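Local coordinates for queuine lyase ([Clostridium] spiroforme DSM 1552, PDB 6P78), which is a radical SAM enzyme of queuine salvage with C-N lyase activity, holding a [4Fe-4S] cluster and binding S-adenosylmethionine together with queuine, at residues K125-L130 / I138-G143; E145-E150 / I160-I165; E187-D192 / E219-W224; K191-L196 / G203-Y208. One frame throughout, in Å; residues are numbered along the deposited sequence.

Interaction 1. Residues K125-L130 / I138-G143; sequences KKIKAL and IIVKTG. With SAM (S-adenosylmethionine), chain D.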
# COMPACT_ATOMS: atom_id res chain seq x y z
N LYS A 125 9.03 -3.61 13.58
CA LYS A 125 10.09 -3.13 14.46
C LYS A 125 11.17 -2.35 13.71
O LYS A 125 12.01 -1.72 14.36
CB LYS A 125 10.72 -4.31 15.21
CG LYS A 125 9.73 -5.07 16.08
CD LYS A 125 9.30 -4.23 17.25
CE LYS A 125 8.41 -5.03 18.18
NZ LYS A 125 7.06 -4.43 18.14
N LYS A 126 11.17 -2.35 12.37
CA LYS A 126 12.15 -1.61 11.60
C LYS A 126 11.70 -0.19 11.28
O LYS A 126 12.52 0.62 10.81
CB LYS A 126 12.45 -2.34 10.28
CG LYS A 126 13.19 -3.66 10.47
CD LYS A 126 13.71 -4.21 9.16
CE LYS A 126 15.21 -3.99 9.03
NZ LYS A 126 15.99 -4.88 9.93
N ILE A 127 10.44 0.14 11.55
CA ILE A 127 9.88 1.41 11.12
C ILE A 127 10.51 2.58 11.88
O ILE A 127 10.80 3.63 11.29
CB ILE A 127 8.35 1.39 11.27
CG1 ILE A 127 7.73 0.22 10.49
CG2 ILE A 127 7.73 2.72 10.81
CD1 ILE A 127 7.95 0.28 9.03
N LYS A 128 10.71 2.42 13.19
CA LYS A 128 11.22 3.53 13.99
C LYS A 128 12.56 4.03 13.46
O LYS A 128 12.79 5.24 13.35
CB LYS A 128 11.34 3.11 15.46
CG LYS A 128 12.03 4.15 16.34
CD LYS A 128 11.75 3.93 17.84
CE LYS A 128 11.32 2.51 18.19
NZ LYS A 128 12.44 1.53 18.14
N ALA A 129 13.48 3.10 13.15
CA ALA A 129 14.78 3.51 12.64
C ALA A 129 14.67 4.19 11.28
O ALA A 129 15.46 5.09 10.98
CB ALA A 129 15.72 2.31 12.56
N LEU A 130 13.72 3.74 10.45
CA LEU A 130 13.49 4.40 9.17
C LEU A 130 13.00 5.82 9.37
O LEU A 130 13.49 6.75 8.73
CB LEU A 130 12.49 3.60 8.33
CG LEU A 130 12.40 4.11 6.89
CD1 LEU A 130 13.74 3.93 6.19
CD2 LEU A 130 11.34 3.37 6.14
N ILE A 138 6.61 10.53 7.57
CA ILE A 138 6.40 9.32 6.80
C ILE A 138 5.03 8.77 7.14
O ILE A 138 4.68 8.67 8.33
CB ILE A 138 7.48 8.26 7.08
CG1 ILE A 138 8.86 8.84 6.82
CG2 ILE A 138 7.22 7.01 6.25
CD1 ILE A 138 9.96 7.85 6.90
N ILE A 139 4.24 8.48 6.12
CA ILE A 139 2.98 7.77 6.28
C ILE A 139 3.24 6.32 5.90
O ILE A 139 3.50 6.02 4.73
CB ILE A 139 1.86 8.37 5.43
CG1 ILE A 139 1.75 9.89 5.64
CG2 ILE A 139 0.51 7.64 5.73
CD1 ILE A 139 1.49 10.29 7.02
N VAL A 140 3.20 5.40 6.87
CA VAL A 140 3.52 4.01 6.59
C VAL A 140 2.21 3.25 6.36
O VAL A 140 1.40 3.10 7.28
CB VAL A 140 4.32 3.36 7.72
CG1 VAL A 140 4.70 1.94 7.31
CG2 VAL A 140 5.57 4.20 8.02
N LYS A 141 2.01 2.79 5.12
CA LYS A 141 0.87 1.97 4.72
C LYS A 141 1.16 0.49 4.97
O LYS A 141 2.29 0.03 4.84
CB LYS A 141 0.56 2.21 3.24
CG LYS A 141 0.21 3.65 2.94
CD LYS A 141 0.18 3.97 1.45
CE LYS A 141 -0.66 3.01 0.65
NZ LYS A 141 -1.02 3.67 -0.65
N THR A 142 0.11 -0.27 5.33
CA THR A 142 0.31 -1.70 5.53
C THR A 142 -0.95 -2.45 5.11
O THR A 142 -2.06 -1.95 5.29
CB THR A 142 0.71 -2.00 6.99
OG1 THR A 142 1.25 -3.32 7.09
CG2 THR A 142 -0.48 -1.85 7.98
N GLY A 143 -0.76 -3.65 4.56
CA GLY A 143 -1.84 -4.41 3.95
C GLY A 143 -2.61 -5.26 4.95
O GLY A 143 -2.52 -6.49 4.93
N SAM D . 3.44 -6.03 1.33
CA SAM D . 2.73 -5.08 2.17
C SAM D . 1.60 -5.79 2.90
O SAM D . 1.27 -5.43 4.03
OXT SAM D . 1.01 -6.76 2.38
CB SAM D . 2.23 -3.92 1.33
CG SAM D . 0.86 -4.05 0.66
SD SAM D . 0.81 -4.89 -0.95
CE SAM D . 2.38 -4.36 -1.70
C5' SAM D . -0.38 -3.94 -1.95
C4' SAM D . -1.89 -3.97 -1.66
O4' SAM D . -2.65 -4.09 -2.85
C3' SAM D . -2.40 -5.11 -0.77
O3' SAM D . -2.23 -4.82 0.61
C2' SAM D . -3.87 -5.19 -1.16
O2' SAM D . -4.64 -4.31 -0.33
C1' SAM D . -3.91 -4.69 -2.60
N9 SAM D . -4.21 -5.78 -3.57
C8 SAM D . -3.45 -6.89 -3.89
N7 SAM D . -4.11 -7.62 -4.82
C5 SAM D . -5.28 -6.99 -5.11
C6 SAM D . -6.33 -7.29 -5.96
N6 SAM D . -6.31 -8.38 -6.72
N1 SAM D . -7.41 -6.43 -6.03
C2 SAM D . -7.46 -5.31 -5.24
N3 SAM D . -6.42 -5.01 -4.40
C4 SAM D . -5.34 -5.84 -4.34
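The contact is the helix-on-strand half of a beta-alpha-beta crossover unit of the radical SAM core, in which helix 127-134 lies on strand 137-141, and I127 and L130 meet V140 and I138. CG2 of I127 touches CG2 of V140 at 3.8 Å, and a second methyl pair runs beside it, I127 CD1 to V140 CG1 at 4.0 Å, the two side chains overlapping flank to flank and heading opposite ways. Both V140 branches are used because CG1 stands anti to the backbone N (chi1 -176°) while CG2 lies beside it, which spreads the methyls toward the helix. One helical turn on, the fit is slacker: CD1 of I138 comes to 4.1 Å from the carbonyl O of L130, and CG of L130 is 4.5 Å from the same I138 methyl. I117 of the neighbouring strand 114-118 packs against both L130 and I138, and F93 against I127. K141, still in the strand, points the other way, to E85 and the bound queuine, whereas the side chain of V140 lies about 11 Å from queuine. Just past the strand, the backbone N of G143 donates to the carboxylate atom O of S-adenosylmethionine at 2.8 Å, with an angle of 147° at the hydrogen. The chemistry therefore divides: between the two segments the contact is apolar, with no hydrogen bond, though R131 of the same helix adds one to I138 O, while the groups that grip cofactor and substrate come from K141 and from the loop just beyond the strand.

Interaction 2. Residues E145-E150 / I160-I165; sequences ETFNDE and IHFDKI. With SAM (S-adenosylmethionine), chain D.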
# COMPACT_ATOMS: atom_id res chain seq x y z
N GLU A 145 -5.77 -5.64 4.98
CA GLU A 145 -6.85 -6.19 4.15
C GLU A 145 -8.21 -6.24 4.85
O GLU A 145 -9.21 -5.77 4.30
CB GLU A 145 -6.50 -7.58 3.61
CG GLU A 145 -5.02 -7.78 3.15
CD GLU A 145 -4.51 -6.74 2.14
OE1 GLU A 145 -3.31 -6.80 1.79
OE2 GLU A 145 -5.27 -5.86 1.68
N THR A 146 -8.27 -6.85 6.05
CA THR A 146 -9.49 -6.85 6.84
C THR A 146 -9.10 -7.00 8.30
O THR A 146 -8.12 -7.68 8.63
CB THR A 146 -10.45 -8.00 6.47
OG1 THR A 146 -11.56 -8.00 7.40
CG2 THR A 146 -9.73 -9.31 6.58
N PHE A 147 -9.84 -6.33 9.18
CA PHE A 147 -9.53 -6.47 10.59
C PHE A 147 -10.07 -7.78 11.16
O PHE A 147 -9.81 -8.08 12.33
CB PHE A 147 -10.09 -5.28 11.36
CG PHE A 147 -9.37 -4.00 11.04
CD1 PHE A 147 -8.11 -3.75 11.59
CD2 PHE A 147 -9.90 -3.10 10.14
CE1 PHE A 147 -7.42 -2.60 11.28
CE2 PHE A 147 -9.19 -1.93 9.82
CZ PHE A 147 -7.98 -1.69 10.40
N ASN A 148 -10.83 -8.54 10.37
CA ASN A 148 -11.32 -9.84 10.82
C ASN A 148 -10.16 -10.85 10.83
O ASN A 148 -9.56 -11.14 9.79
CB ASN A 148 -12.47 -10.31 9.93
CG ASN A 148 -13.04 -11.61 10.37
OD1 ASN A 148 -12.54 -12.68 10.01
ND2 ASN A 148 -14.09 -11.55 11.17
N ASP A 149 -9.82 -11.34 12.02
CA ASP A 149 -8.60 -12.14 12.18
C ASP A 149 -8.64 -13.40 11.31
O ASP A 149 -7.66 -13.72 10.63
CB ASP A 149 -8.43 -12.55 13.64
CG ASP A 149 -8.15 -11.38 14.56
OD1 ASP A 149 -7.85 -10.26 14.08
OD2 ASP A 149 -8.26 -11.60 15.79
N GLU A 150 -9.76 -14.12 11.33
CA GLU A 150 -9.81 -15.38 10.60
C GLU A 150 -9.77 -15.18 9.09
O GLU A 150 -9.11 -15.94 8.38
CB GLU A 150 -11.05 -16.17 11.01
CG GLU A 150 -10.95 -16.70 12.42
CD GLU A 150 -11.44 -15.71 13.46
OE1 GLU A 150 -11.76 -14.55 13.12
OE2 GLU A 150 -11.51 -16.11 14.65
N ILE A 160 -0.65 -11.67 9.78
CA ILE A 160 -0.67 -10.37 10.44
C ILE A 160 -1.40 -10.55 11.76
O ILE A 160 -2.62 -10.75 11.77
CB ILE A 160 -1.34 -9.30 9.58
CG1 ILE A 160 -0.50 -8.99 8.33
CG2 ILE A 160 -1.59 -8.00 10.39
CD1 ILE A 160 -1.28 -8.10 7.32
N HIS A 161 -0.67 -10.46 12.87
CA HIS A 161 -1.22 -10.81 14.18
C HIS A 161 -1.05 -9.63 15.10
O HIS A 161 0.08 -9.21 15.38
CB HIS A 161 -0.51 -12.04 14.73
CG HIS A 161 -0.71 -13.26 13.90
ND1 HIS A 161 -1.74 -14.15 14.13
CD2 HIS A 161 -0.06 -13.72 12.81
CE1 HIS A 161 -1.69 -15.12 13.24
NE2 HIS A 161 -0.68 -14.87 12.41
N PHE A 162 -2.17 -9.09 15.59
CA PHE A 162 -2.15 -8.02 16.57
C PHE A 162 -3.26 -8.28 17.57
O PHE A 162 -4.30 -8.85 17.24
CB PHE A 162 -2.32 -6.62 15.92
CG PHE A 162 -3.49 -6.54 14.96
CD1 PHE A 162 -4.76 -6.22 15.41
CD2 PHE A 162 -3.32 -6.81 13.61
CE1 PHE A 162 -5.84 -6.17 14.55
CE2 PHE A 162 -4.39 -6.75 12.75
CZ PHE A 162 -5.65 -6.44 13.22
N ASP A 163 -3.01 -7.87 18.81
CA ASP A 163 -3.94 -8.10 19.92
C ASP A 163 -4.97 -6.98 20.06
O ASP A 163 -6.12 -7.24 20.45
CB ASP A 163 -3.13 -8.24 21.22
CG ASP A 163 -3.96 -8.76 22.39
OD1 ASP A 163 -4.69 -9.76 22.22
OD2 ASP A 163 -3.86 -8.18 23.49
N LYS A 164 -4.57 -5.74 19.76
CA LYS A 164 -5.38 -4.53 19.91
C LYS A 164 -5.14 -3.66 18.68
O LYS A 164 -4.05 -3.69 18.11
CB LYS A 164 -4.97 -3.70 21.15
CG LYS A 164 -5.18 -4.37 22.51
CD LYS A 164 -6.63 -4.73 22.77
CE LYS A 164 -7.08 -4.18 24.12
NZ LYS A 164 -6.77 -5.11 25.24
N ILE A 165 -6.14 -2.85 18.30
CA ILE A 165 -5.95 -1.96 17.15
C ILE A 165 -4.83 -0.98 17.43
O ILE A 165 -4.03 -0.64 16.54
CB ILE A 165 -7.26 -1.23 16.80
CG1 ILE A 165 -8.38 -2.23 16.47
CG2 ILE A 165 -7.05 -0.27 15.64
CD1 ILE A 165 -8.09 -3.05 15.25
N SAM D . 3.44 -6.03 1.33
CA SAM D . 2.73 -5.08 2.17
C SAM D . 1.60 -5.79 2.90
O SAM D . 1.27 -5.43 4.03
OXT SAM D . 1.01 -6.76 2.38
CB SAM D . 2.23 -3.92 1.33
CG SAM D . 0.86 -4.05 0.66
SD SAM D . 0.81 -4.89 -0.95
CE SAM D . 2.38 -4.36 -1.70
C5' SAM D . -0.38 -3.94 -1.95
C4' SAM D . -1.89 -3.97 -1.66
O4' SAM D . -2.65 -4.09 -2.85
C3' SAM D . -2.40 -5.11 -0.77
O3' SAM D . -2.23 -4.82 0.61
C2' SAM D . -3.87 -5.19 -1.16
O2' SAM D . -4.64 -4.31 -0.33
C1' SAM D . -3.91 -4.69 -2.60
N9 SAM D . -4.21 -5.78 -3.57
C8 SAM D . -3.45 -6.89 -3.89
N7 SAM D . -4.11 -7.62 -4.82
C5 SAM D . -5.28 -6.99 -5.11
C6 SAM D . -6.33 -7.29 -5.96
N6 SAM D . -6.31 -8.38 -6.72
N1 SAM D . -7.41 -6.43 -6.03
C2 SAM D . -7.46 -5.31 -5.24
N3 SAM D . -6.42 -5.01 -4.40
C4 SAM D . -5.34 -5.84 -4.34
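The loop leading into helix 149-155 passes the segment that follows this helix at some distance, with F147 CA to I165 CA 8.7 Å and D149 CA to H161 CA 7.8 Å, and side chains fill the gap. F147 meets both F162 and I165, through one corner of its ring. Its CD1 touches the end methyl CD1 of I165 at 3.7 Å, and the same carbon meets CZ of F162 at 4.0 Å. The F162 carbon arrives at the edge of the F147 ring, near its plane, the two side chains standing roughly perpendicular. F162 gets there because its CG sits between the backbone N and the carbonyl carbon (chi1 50°), which carries the ring inward. Beyond the rings D149 OD1 stands 4.5 Å from F162 CZ, its charge being met by a salt bridge to R152. Two residues before F147, E145 binds the ribose of S-adenosylmethionine with both carboxylate oxygens: O3' donates to OE1 at 2.5 Å and O2' to OE2 at 2.6 Å. OE1 also pairs with K158. T146 OG1 accepts from N148 N at 3.1 Å in an ST turn. The bidentate carboxylate on the ribose diol is a recurring feature of S-adenosylmethionine sites, here carried by a loop whose F147 packs against I195 of helix 186-199 and I168 of helix 165-169.

Interaction 3. Residues E187-D192 / E219-W224; sequences EMIRKD and EELIKW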
# COMPACT_ATOMS: atom_id res chain seq x y z
N GLU A 187 -21.43 -7.69 7.31
CA GLU A 187 -21.02 -7.38 8.67
C GLU A 187 -19.51 -7.21 8.76
O GLU A 187 -19.01 -6.34 9.49
CB GLU A 187 -21.49 -8.48 9.62
CG GLU A 187 -23.02 -8.48 9.83
CD GLU A 187 -23.82 -9.22 8.75
OE1 GLU A 187 -23.23 -9.90 7.87
OE2 GLU A 187 -25.08 -9.11 8.79
N MET A 188 -18.77 -8.03 8.03
CA MET A 188 -17.32 -7.94 8.10
C MET A 188 -16.84 -6.63 7.50
O MET A 188 -15.99 -5.94 8.09
CB MET A 188 -16.69 -9.12 7.34
CG MET A 188 -15.20 -9.24 7.53
SD MET A 188 -14.53 -10.52 6.41
CE MET A 188 -15.32 -11.99 7.03
N ILE A 189 -17.41 -6.25 6.37
CA ILE A 189 -17.00 -5.01 5.69
C ILE A 189 -17.42 -3.80 6.50
O ILE A 189 -16.65 -2.84 6.67
CB ILE A 189 -17.60 -5.01 4.28
CG1 ILE A 189 -16.94 -6.12 3.46
CG2 ILE A 189 -17.43 -3.65 3.59
CD1 ILE A 189 -17.64 -6.44 2.18
N ARG A 190 -18.65 -3.82 7.04
CA ARG A 190 -19.12 -2.75 7.90
C ARG A 190 -18.17 -2.51 9.05
O ARG A 190 -17.83 -1.36 9.36
CB ARG A 190 -20.51 -3.08 8.45
CG ARG A 190 -21.64 -2.99 7.46
CD ARG A 190 -22.99 -3.23 8.16
NE ARG A 190 -24.11 -3.10 7.23
CZ ARG A 190 -24.98 -4.07 6.98
NH1 ARG A 190 -25.97 -3.87 6.13
NH2 ARG A 190 -24.87 -5.24 7.61
N LYS A 191 -17.72 -3.59 9.71
CA LYS A 191 -16.82 -3.44 10.85
C LYS A 191 -15.47 -2.88 10.42
O LYS A 191 -14.87 -2.07 11.13
CB LYS A 191 -16.64 -4.76 11.61
CG LYS A 191 -16.00 -4.49 12.98
CD LYS A 191 -16.12 -5.66 13.94
CE LYS A 191 -15.38 -5.37 15.24
NZ LYS A 191 -13.95 -5.77 15.20
N ASP A 192 -14.98 -3.30 9.25
CA ASP A 192 -13.71 -2.76 8.78
C ASP A 192 -13.79 -1.25 8.58
O ASP A 192 -12.85 -0.52 8.92
CB ASP A 192 -13.27 -3.45 7.48
CG ASP A 192 -12.71 -4.83 7.71
OD1 ASP A 192 -12.26 -5.11 8.85
OD2 ASP A 192 -12.74 -5.64 6.77
N GLU A 219 -19.43 -10.41 -6.50
CA GLU A 219 -20.01 -9.27 -7.22
C GLU A 219 -21.17 -8.64 -6.45
O GLU A 219 -21.38 -7.43 -6.55
CB GLU A 219 -20.49 -9.69 -8.61
CG GLU A 219 -19.38 -10.19 -9.54
CD GLU A 219 -18.35 -9.11 -9.88
OE1 GLU A 219 -18.67 -7.91 -9.75
OE2 GLU A 219 -17.22 -9.48 -10.29
N GLU A 220 -21.93 -9.44 -5.70
CA GLU A 220 -23.05 -8.86 -4.96
C GLU A 220 -22.57 -7.94 -3.86
O GLU A 220 -23.18 -6.89 -3.61
CB GLU A 220 -23.94 -9.96 -4.36
CG GLU A 220 -24.54 -10.87 -5.41
CD GLU A 220 -24.00 -12.28 -5.30
OE1 GLU A 220 -24.74 -13.16 -4.78
OE2 GLU A 220 -22.82 -12.50 -5.69
N LEU A 221 -21.50 -8.33 -3.15
CA LEU A 221 -20.98 -7.47 -2.09
C LEU A 221 -20.40 -6.20 -2.67
O LEU A 221 -20.50 -5.13 -2.07
CB LEU A 221 -19.89 -8.18 -1.29
CG LEU A 221 -20.37 -9.22 -0.29
CD1 LEU A 221 -19.14 -9.74 0.45
CD2 LEU A 221 -21.38 -8.60 0.67
N ILE A 222 -19.76 -6.31 -3.83
CA ILE A 222 -19.17 -5.11 -4.41
C ILE A 222 -20.27 -4.15 -4.84
O ILE A 222 -20.18 -2.94 -4.61
CB ILE A 222 -18.24 -5.49 -5.58
CG1 ILE A 222 -17.02 -6.26 -5.07
CG2 ILE A 222 -17.82 -4.22 -6.39
CD1 ILE A 222 -16.13 -6.80 -6.18
N LYS A 223 -21.33 -4.69 -5.45
CA LYS A 223 -22.47 -3.86 -5.82
C LYS A 223 -23.05 -3.17 -4.60
O LYS A 223 -23.41 -1.98 -4.64
CB LYS A 223 -23.53 -4.73 -6.51
CG LYS A 223 -24.73 -3.99 -7.06
CD LYS A 223 -25.61 -4.98 -7.85
CE LYS A 223 -26.90 -4.35 -8.31
NZ LYS A 223 -26.63 -3.45 -9.46
N TRP A 224 -23.18 -3.91 -3.50
CA TRP A 224 -23.76 -3.33 -2.30
C TRP A 224 -22.85 -2.24 -1.74
O TRP A 224 -23.31 -1.15 -1.39
CB TRP A 224 -24.01 -4.43 -1.26
CG TRP A 224 -24.11 -3.92 0.15
CD1 TRP A 224 -25.23 -3.40 0.74
CD2 TRP A 224 -23.08 -3.92 1.15
NE1 TRP A 224 -24.95 -3.06 2.04
CE2 TRP A 224 -23.65 -3.37 2.32
CE3 TRP A 224 -21.75 -4.33 1.17
CZ2 TRP A 224 -22.92 -3.21 3.50
CZ3 TRP A 224 -21.01 -4.17 2.35
CH2 TRP A 224 -21.60 -3.61 3.49
O HOH W 1 -26.15 -1.70 4.88
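I189 meets the indole of W224 almost from its root. Its CB lies 4.0 Å from W224 CZ3, and CG2, branching off there, touches the same ring carbon at 3.8 Å, at the edge of the indole and near its plane. CG1 takes the other branch, beside the backbone N, and leads to the tip, I189 CD1, which lies 4.0 Å from L221 CD1 and 4.1 Å from W224 CZ3. This one side chain thus spans L221 and W224 of segment 219-224. R190 takes the neighbouring stretch of the ring's rim: its CG is 4.0 Å from W224 CH2, and from there the extended chain carries NE to 3.9 Å from W224 CZ2. The guanidinium plane stands 86° from the indole plane, so W224 presents an edge carbon to one face of the arginine group. A water ties the polar ends together in the planes of both groups, accepting a hydrogen bond from R190 NH1 at 2.5 Å and a weak one from W224 NE1. The indole has a cation-pi partner of its own in K186. The helix segments run in roughly the same sense, crossing at -41° with their axes 11.8 Å apart, a spacing bridged by I189, L221 and the indole of W224. Such side-by-side packing is typical of successive helices on the outer layer of an alpha/beta fold like the radical SAM core.

Interaction 4. Residues K191-L196 / G203-Y208; sequences KDIEIL and GTINIY. With SAM (S-adenosylmethionine), chain D.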
# COMPACT_ATOMS: atom_id res chain seq x y z
N LYS A 191 -17.72 -3.59 9.71
CA LYS A 191 -16.82 -3.44 10.85
C LYS A 191 -15.47 -2.88 10.42
O LYS A 191 -14.87 -2.07 11.13
CB LYS A 191 -16.64 -4.76 11.61
CG LYS A 191 -16.00 -4.49 12.98
CD LYS A 191 -16.12 -5.66 13.94
CE LYS A 191 -15.38 -5.37 15.24
NZ LYS A 191 -13.95 -5.77 15.20
N ASP A 192 -14.98 -3.30 9.25
CA ASP A 192 -13.71 -2.76 8.78
C ASP A 192 -13.79 -1.25 8.58
O ASP A 192 -12.85 -0.52 8.92
CB ASP A 192 -13.27 -3.45 7.48
CG ASP A 192 -12.71 -4.83 7.71
OD1 ASP A 192 -12.26 -5.11 8.85
OD2 ASP A 192 -12.74 -5.64 6.77
N ILE A 193 -14.91 -0.76 8.04
CA ILE A 193 -15.01 0.68 7.81
C ILE A 193 -15.20 1.41 9.13
O ILE A 193 -14.65 2.50 9.34
CB ILE A 193 -16.12 1.03 6.79
CG1 ILE A 193 -15.90 0.30 5.47
CG2 ILE A 193 -16.23 2.57 6.60
CD1 ILE A 193 -14.56 0.56 4.81
N GLU A 194 -15.93 0.80 10.08
CA GLU A 194 -16.05 1.39 11.41
C GLU A 194 -14.68 1.56 12.05
O GLU A 194 -14.40 2.59 12.68
CB GLU A 194 -16.93 0.52 12.31
CG GLU A 194 -18.42 0.59 11.98
CD GLU A 194 -19.22 -0.52 12.68
OE1 GLU A 194 -20.39 -0.73 12.30
OE2 GLU A 194 -18.66 -1.17 13.60
N ILE A 195 -13.83 0.54 11.94
CA ILE A 195 -12.52 0.59 12.57
C ILE A 195 -11.63 1.60 11.85
O ILE A 195 -10.96 2.43 12.48
CB ILE A 195 -11.88 -0.81 12.56
CG1 ILE A 195 -12.53 -1.72 13.60
CG2 ILE A 195 -10.37 -0.71 12.81
CD1 ILE A 195 -12.25 -3.20 13.32
N LEU A 196 -11.63 1.57 10.52
CA LEU A 196 -10.84 2.52 9.75
C LEU A 196 -11.18 3.95 10.16
O LEU A 196 -10.28 4.77 10.46
CB LEU A 196 -11.12 2.32 8.26
CG LEU A 196 -10.39 3.32 7.35
CD1 LEU A 196 -8.90 3.03 7.37
CD2 LEU A 196 -10.96 3.24 5.95
N GLY A 203 -5.82 5.87 4.95
CA GLY A 203 -6.10 4.48 4.62
C GLY A 203 -6.43 4.41 3.15
O GLY A 203 -6.59 5.44 2.48
N THR A 204 -6.51 3.19 2.66
CA THR A 204 -6.79 2.91 1.25
C THR A 204 -7.87 1.85 1.15
O THR A 204 -7.76 0.81 1.81
CB THR A 204 -5.51 2.44 0.54
OG1 THR A 204 -4.46 3.39 0.77
CG2 THR A 204 -5.76 2.32 -0.93
N ILE A 205 -8.90 2.10 0.35
CA ILE A 205 -9.98 1.15 0.09
C ILE A 205 -9.77 0.57 -1.30
O ILE A 205 -9.91 1.28 -2.30
CB ILE A 205 -11.36 1.81 0.18
CG1 ILE A 205 -11.55 2.47 1.53
CG2 ILE A 205 -12.43 0.76 -0.09
CD1 ILE A 205 -11.51 1.51 2.67
N ASN A 206 -9.46 -0.73 -1.38
CA ASN A 206 -9.18 -1.38 -2.65
C ASN A 206 -10.32 -2.32 -3.01
O ASN A 206 -10.48 -3.36 -2.37
CB ASN A 206 -7.86 -2.14 -2.58
CG ASN A 206 -6.67 -1.23 -2.37
OD1 ASN A 206 -6.44 -0.30 -3.16
ND2 ASN A 206 -5.90 -1.49 -1.32
N ILE A 207 -11.10 -1.98 -4.03
CA ILE A 207 -12.09 -2.94 -4.54
C ILE A 207 -11.36 -4.09 -5.21
O ILE A 207 -10.51 -3.89 -6.09
CB ILE A 207 -13.06 -2.26 -5.51
CG1 ILE A 207 -13.75 -1.08 -4.83
CG2 ILE A 207 -14.09 -3.29 -5.99
CD1 ILE A 207 -14.55 -1.47 -3.59
N TYR A 208 -11.70 -5.31 -4.82
CA TYR A 208 -10.92 -6.47 -5.25
C TYR A 208 -11.03 -6.69 -6.76
O TYR A 208 -12.12 -6.60 -7.34
CB TYR A 208 -11.39 -7.73 -4.50
CG TYR A 208 -10.47 -8.88 -4.78
CD1 TYR A 208 -9.17 -8.87 -4.32
CD2 TYR A 208 -10.89 -9.97 -5.55
CE1 TYR A 208 -8.29 -9.90 -4.61
CE2 TYR A 208 -10.03 -11.01 -5.85
CZ TYR A 208 -8.73 -10.98 -5.36
OH TYR A 208 -7.86 -12.02 -5.66
N SAM D . 3.44 -6.03 1.33
CA SAM D . 2.73 -5.08 2.17
C SAM D . 1.60 -5.79 2.90
O SAM D . 1.27 -5.43 4.03
OXT SAM D . 1.01 -6.76 2.38
CB SAM D . 2.23 -3.92 1.33
CG SAM D . 0.86 -4.05 0.66
SD SAM D . 0.81 -4.89 -0.95
CE SAM D . 2.38 -4.36 -1.70
C5' SAM D . -0.38 -3.94 -1.95
C4' SAM D . -1.89 -3.97 -1.66
O4' SAM D . -2.65 -4.09 -2.85
C3' SAM D . -2.40 -5.11 -0.77
O3' SAM D . -2.23 -4.82 0.61
C2' SAM D . -3.87 -5.19 -1.16
O2' SAM D . -4.64 -4.31 -0.33
C1' SAM D . -3.91 -4.69 -2.60
N9 SAM D . -4.21 -5.78 -3.57
C8 SAM D . -3.45 -6.89 -3.89
N7 SAM D . -4.11 -7.62 -4.82
C5 SAM D . -5.28 -6.99 -5.11
C6 SAM D . -6.33 -7.29 -5.96
N6 SAM D . -6.31 -8.38 -6.72
N1 SAM D . -7.41 -6.43 -6.03
C2 SAM D . -7.46 -5.31 -5.24
N3 SAM D . -6.42 -5.01 -4.40
C4 SAM D . -5.34 -5.84 -4.34
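In the beta-alpha-beta unit made by strand 178-179, helix 186-199 and strand 203-207, the helix returns nearly antiparallel to the strand it covers, at 161° with the axes 10.9 Å apart. The tight part centres on CD1 of I205, the methyl that two helix residues share. CD2 of L196 reaches it at 3.7 Å and CD1 of I193 at 3.8 Å. With CG anti to the backbone N (chi1 177°), the leucine fork is aimed at the strand: one branch goes to I205, and the other is directed at the backbone of G203. L196 CD1 lies 4.2 Å from G203 CA. There the backbones are closest, L196 CA to G203 CA 7.3 Å, and the absence of a side chain on G203 allows the leucine methyl to approach. F225 and L232 close over I193 and I205, completing a buried apolar layer. Contact thins away from this cluster: K191 and E194, on the outer side of the helix, are solvent-exposed and touch nothing of the strand. The other face of the strand is polar but not open, since it looks into the cofactor site. N206 makes a weak hydrogen bond from ND2 to O2' of S-adenosylmethionine and also touches queuine. Beyond the strand end, Y208 is held by its hydroxyl on I215 O, and its ring runs nearly parallel to the adenine plane, with Y208 CE1 3.3 Å from N6 of S-adenosylmethionine.

S-adenosylmethionine joins three of the four contacts: interaction 1 supplies a bond to its carboxylate, interaction 2 to both ribose hydroxyls, and interaction 4 a weak bond to the ribose and a side chain beside the adenine. Interactions 1 and 2 lie 17 Å apart between centres, and interactions 2 and 4 lie 13 Å apart. D192, shared by interactions 3 and 4, ties helix 186-199 to the loop before helix 149-155 in interaction 2 by two hydrogen bonds, D192 OD2 to T146 OG1 and D192 OD1 to F147 N, both 2.7 Å. Interaction 3 is the most peripheral of the four, its I189 side chain about 13 Å from the cofactor, yet its centre is only 10 Å from that of interaction 4 through helix 186-199.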